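Cyclic AMP receptor protein (PDB 4EV0) activates transcription from a set of promoters in a cAMP-dependent manner, binding DNA as a homodimer through winged helix-turn-helix domains. Local coordinates at residues Ile164-Leu169 and Arg182-Leu187. Residues are numbered along the deposited sequence; the frame is centred on the assembly and turned at random.
Sequences IRHHEL and RVLHAL. With SO4 (sulfate ion), chain I.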
ATOM      1  N   ILE B 164       0.576   2.134 -31.766  1.00 54.91           N
ATOM      2  CA  ILE B 164       0.331   1.778 -30.376  1.00 50.71           C
ATOM      3  C   ILE B 164       0.498   2.958 -29.419  1.00 49.55           C
ATOM      4  O   ILE B 164       1.438   3.748 -29.541  1.00 51.28           O
ATOM      5  CB  ILE B 164       1.153   0.520 -29.946  1.00 49.34           C
ATOM      6  CG1 ILE B 164       0.627  -0.027 -28.615  1.00 46.76           C
ATOM      7  CG2 ILE B 164       2.678   0.788 -29.925  1.00 48.49           C
ATOM      8  CD1 ILE B 164       0.993  -1.473 -28.381  1.00 44.38           C
ATOM      9  N   ARG B 165      -0.442   3.097 -28.489  1.00 38.42           N
ATOM     10  CA  ARG B 165      -0.398   4.181 -27.521  1.00 38.00           C
ATOM     11  C   ARG B 165       0.469   3.758 -26.334  1.00 35.64           C
ATOM     12  O   ARG B 165       0.612   2.554 -26.057  1.00 33.85           O
ATOM     13  CB  ARG B 165      -1.816   4.539 -27.064  1.00 39.42           C
ATOM     14  CG  ARG B 165      -2.720   5.108 -28.170  1.00 41.14           C
ATOM     15  CD  ARG B 165      -2.213   6.463 -28.614  1.00 41.70           C
ATOM     16  NE  ARG B 165      -2.879   6.949 -29.812  1.00 43.34           N
ATOM     17  CZ  ARG B 165      -2.649   8.146 -30.347  1.00 48.15           C
ATOM     18  NH1 ARG B 165      -1.780   8.972 -29.780  1.00 46.83           N
ATOM     19  NH2 ARG B 165      -3.296   8.530 -31.445  1.00 52.17           N
ATOM     20  N   HIS B 166       1.055   4.718 -25.626  1.00 49.18           N
ATOM     21  CA  HIS B 166       1.831   4.366 -24.443  1.00 47.27           C
ATOM     22  C   HIS B 166       0.963   3.630 -23.424  1.00 46.65           C
ATOM     23  O   HIS B 166       1.457   2.750 -22.713  1.00 45.37           O
ATOM     24  CB  HIS B 166       2.489   5.595 -23.805  1.00 49.50           C
ATOM     25  CG  HIS B 166       3.529   6.241 -24.668  1.00 52.76           C
ATOM     26  ND1 HIS B 166       4.298   7.302 -24.241  1.00 54.88           N
ATOM     27  CD2 HIS B 166       3.914   5.987 -25.943  1.00 53.53           C
ATOM     28  CE1 HIS B 166       5.112   7.677 -25.214  1.00 56.91           C
ATOM     29  NE2 HIS B 166       4.896   6.898 -26.260  1.00 56.70           N
ATOM     30  N   HIS B 167      -0.329   3.960 -23.359  1.00 46.77           N
ATOM     31  CA  HIS B 167      -1.195   3.312 -22.373  1.00 48.87           C
ATOM     32  C   HIS B 167      -1.480   1.845 -22.703  1.00 45.32           C
ATOM     33  O   HIS B 167      -1.605   1.020 -21.795  1.00 45.96           O
ATOM     34  CB  HIS B 167      -2.483   4.118 -22.087  1.00 52.98           C
ATOM     35  CG  HIS B 167      -3.492   4.097 -23.198  1.00 52.29           C
ATOM     36  ND1 HIS B 167      -4.222   2.973 -23.526  1.00 52.28           N
ATOM     37  CD2 HIS B 167      -3.917   5.075 -24.034  1.00 54.34           C
ATOM     38  CE1 HIS B 167      -5.032   3.255 -24.533  1.00 54.76           C
ATOM     39  NE2 HIS B 167      -4.866   4.522 -24.858  1.00 53.96           N
ATOM     40  N   GLU B 168      -1.551   1.508 -23.987  1.00 52.00           N
ATOM     41  CA  GLU B 168      -1.796   0.121 -24.381  1.00 52.20           C
ATOM     42  C   GLU B 168      -0.546  -0.715 -24.120  1.00 51.02           C
ATOM     43  O   GLU B 168      -0.607  -1.910 -23.807  1.00 49.66           O
ATOM     44  CB  GLU B 168      -2.186   0.034 -25.863  1.00 51.78           C
ATOM     45  CG  GLU B 168      -3.193   1.086 -26.314  1.00 54.59           C
ATOM     46  CD  GLU B 168      -3.587   0.926 -27.786  1.00 58.67           C
ATOM     47  OE1 GLU B 168      -3.107   1.721 -28.629  1.00 59.84           O
ATOM     48  OE2 GLU B 168      -4.383   0.005 -28.100  1.00 60.52           O
ATOM     49  N   LEU B 169       0.598  -0.065 -24.266  1.00 47.28           N
ATOM     50  CA  LEU B 169       1.870  -0.688 -23.971  1.00 46.00           C
ATOM     51  C   LEU B 169       2.024  -0.856 -22.446  1.00 46.24           C
ATOM     52  O   LEU B 169       2.610  -1.845 -21.976  1.00 44.22           O
ATOM     53  CB  LEU B 169       2.966   0.198 -24.552  1.00 46.99           C
ATOM     54  CG  LEU B 169       4.338  -0.369 -24.822  1.00 47.94           C
ATOM     55  CD1 LEU B 169       4.224  -1.752 -25.423  1.00 47.78           C
ATOM     56  CD2 LEU B 169       4.997   0.603 -25.768  1.00 52.77           C
ATOM     57  N   ARG B 182       8.605   7.233 -19.938  1.00 58.92           N
ATOM     58  CA  ARG B 182       9.962   7.400 -19.432  1.00 61.83           C
ATOM     59  C   ARG B 182      10.909   6.378 -20.055  1.00 58.29           C
ATOM     60  O   ARG B 182      11.997   6.721 -20.506  1.00 60.65           O
ATOM     61  CB  ARG B 182       9.990   7.274 -17.910  1.00 63.51           C
ATOM     62  CG  ARG B 182       9.324   8.422 -17.164  1.00 72.65           C
ATOM     63  CD  ARG B 182       9.435   8.222 -15.642  1.00 78.02           C
ATOM     64  NE  ARG B 182      10.829   8.092 -15.203  1.00 80.17           N
ATOM     65  CZ  ARG B 182      11.210   7.497 -14.073  1.00 85.24           C
ATOM     66  NH1 ARG B 182      10.297   6.962 -13.266  1.00 83.50           N
ATOM     67  NH2 ARG B 182      12.503   7.427 -13.754  1.00 83.46           N
ATOM     68  N   VAL B 183      10.480   5.121 -20.074  1.00 43.92           N
ATOM     69  CA  VAL B 183      11.281   4.049 -20.651  1.00 43.58           C
ATOM     70  C   VAL B 183      11.475   4.201 -22.157  1.00 45.08           C
ATOM     71  O   VAL B 183      12.584   4.031 -22.669  1.00 46.61           O
ATOM     72  CB  VAL B 183      10.669   2.660 -20.366  1.00 41.39           C
ATOM     73  CG1 VAL B 183      11.364   1.584 -21.212  1.00 39.67           C
ATOM     74  CG2 VAL B 183      10.769   2.338 -18.883  1.00 41.50           C
ATOM     75  N   LEU B 184      10.398   4.532 -22.863  1.00 49.43           N
ATOM     76  CA  LEU B 184      10.468   4.735 -24.304  1.00 49.67           C
ATOM     77  C   LEU B 184      11.390   5.887 -24.676  1.00 54.07           C
ATOM     78  O   LEU B 184      12.105   5.818 -25.675  1.00 56.22           O
ATOM     79  CB  LEU B 184       9.076   4.962 -24.880  1.00 46.81           C
ATOM     80  CG  LEU B 184       8.238   3.698 -25.024  1.00 44.74           C
ATOM     81  CD1 LEU B 184       6.834   4.053 -25.486  1.00 42.48           C
ATOM     82  CD2 LEU B 184       8.931   2.740 -26.006  1.00 46.09           C
ATOM     83  N   HIS B 185      11.394   6.943 -23.875  1.00 72.70           N
ATOM     84  CA  HIS B 185      12.296   8.047 -24.163  1.00 78.32           C
ATOM     85  C   HIS B 185      13.762   7.649 -23.962  1.00 80.17           C
ATOM     86  O   HIS B 185      14.621   8.015 -24.765  1.00 84.75           O
ATOM     87  CB  HIS B 185      11.887   9.316 -23.411  1.00 80.53           C
ATOM     88  CG  HIS B 185      10.675   9.976 -24.001  1.00 85.32           C
ATOM     89  ND1 HIS B 185      10.686  10.574 -25.247  1.00 85.52           N
ATOM     90  CD2 HIS B 185       9.407  10.100 -23.539  1.00 84.09           C
ATOM     91  CE1 HIS B 185       9.485  11.054 -25.515  1.00 86.08           C
ATOM     92  NE2 HIS B 185       8.689  10.779 -24.496  1.00 85.20           N
ATOM     93  N   ALA B 186      14.033   6.858 -22.925  1.00 56.47           N
ATOM     94  CA  ALA B 186      15.367   6.283 -22.733  1.00 59.31           C
ATOM     95  C   ALA B 186      15.751   5.303 -23.858  1.00 58.22           C
ATOM     96  O   ALA B 186      16.888   5.317 -24.334  1.00 61.82           O
ATOM     97  CB  ALA B 186      15.481   5.620 -21.374  1.00 56.63           C
ATOM     98  N   LEU B 187      14.802   4.469 -24.289  1.00 64.11           N
ATOM     99  CA  LEU B 187      15.047   3.540 -25.400  1.00 64.00           C
ATOM    100  C   LEU B 187      15.304   4.259 -26.719  1.00 67.78           C
ATOM    101  O   LEU B 187      16.073   3.775 -27.547  1.00 70.10           O
ATOM    102  CB  LEU B 187      13.893   2.549 -25.561  1.00 60.39           C
ATOM    103  CG  LEU B 187      13.789   1.470 -24.480  1.00 57.70           C
ATOM    104  CD1 LEU B 187      12.591   0.546 -24.693  1.00 53.01           C
ATOM    105  CD2 LEU B 187      15.093   0.661 -24.400  1.00 61.51           C
TER
HETATM  106  S   SO4 I 303       1.011   8.153 -26.755  0.50 73.09           S
HETATM  107  O1  SO4 I 303      -0.155   8.950 -27.146  0.50 72.90           O
HETATM  108  O2  SO4 I 303       0.557   6.848 -26.290  0.50 72.21           O
HETATM  109  O3  SO4 I 303       1.887   7.978 -27.909  0.50 71.11           O
HETATM  110  O4  SO4 I 303       1.733   8.818 -25.665  0.50 71.83           O
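Leu184 lays its CD1 methyl over one face of the His166 imidazole, a CH-pi contact with CD1 3.7 Å from the ring centroid and 24° off the ring normal. The methyl sits off centre, toward the NE2-CD2 side of the ring, with NE2 3.5 Å from CD1. The same CD1 meets Leu169 CD2 tip to tip at 3.9 Å, about one helical turn beyond His166, so a single leucine branch bridges both side chains. In His166, CG stands anti to the carbonyl carbon (chi1 -65°), which carries the ring out toward helix 177-189, where ND1 hydrogen-bonds Ser181 OG. That bond restrains the ring's turn while the methyl packs on one face. A sulfate modelled over the opposite face is doubtfully placed, its O2 lying too close to His166 N. The start of the helix is tied separately by Arg165 N, at the N-cap position, to Glu168 OE1 at 3.0 Å. His166, Leu169 and Leu184 lie within the predicted helix-turn-helix and join its two helices, 166-173 and 177-189; Val200 of the wing backs Leu184. The chemistry implies a mixed join: apolar between the leucines, with an imidazole that offers its face to Leu184 and its ND1 to Ser181.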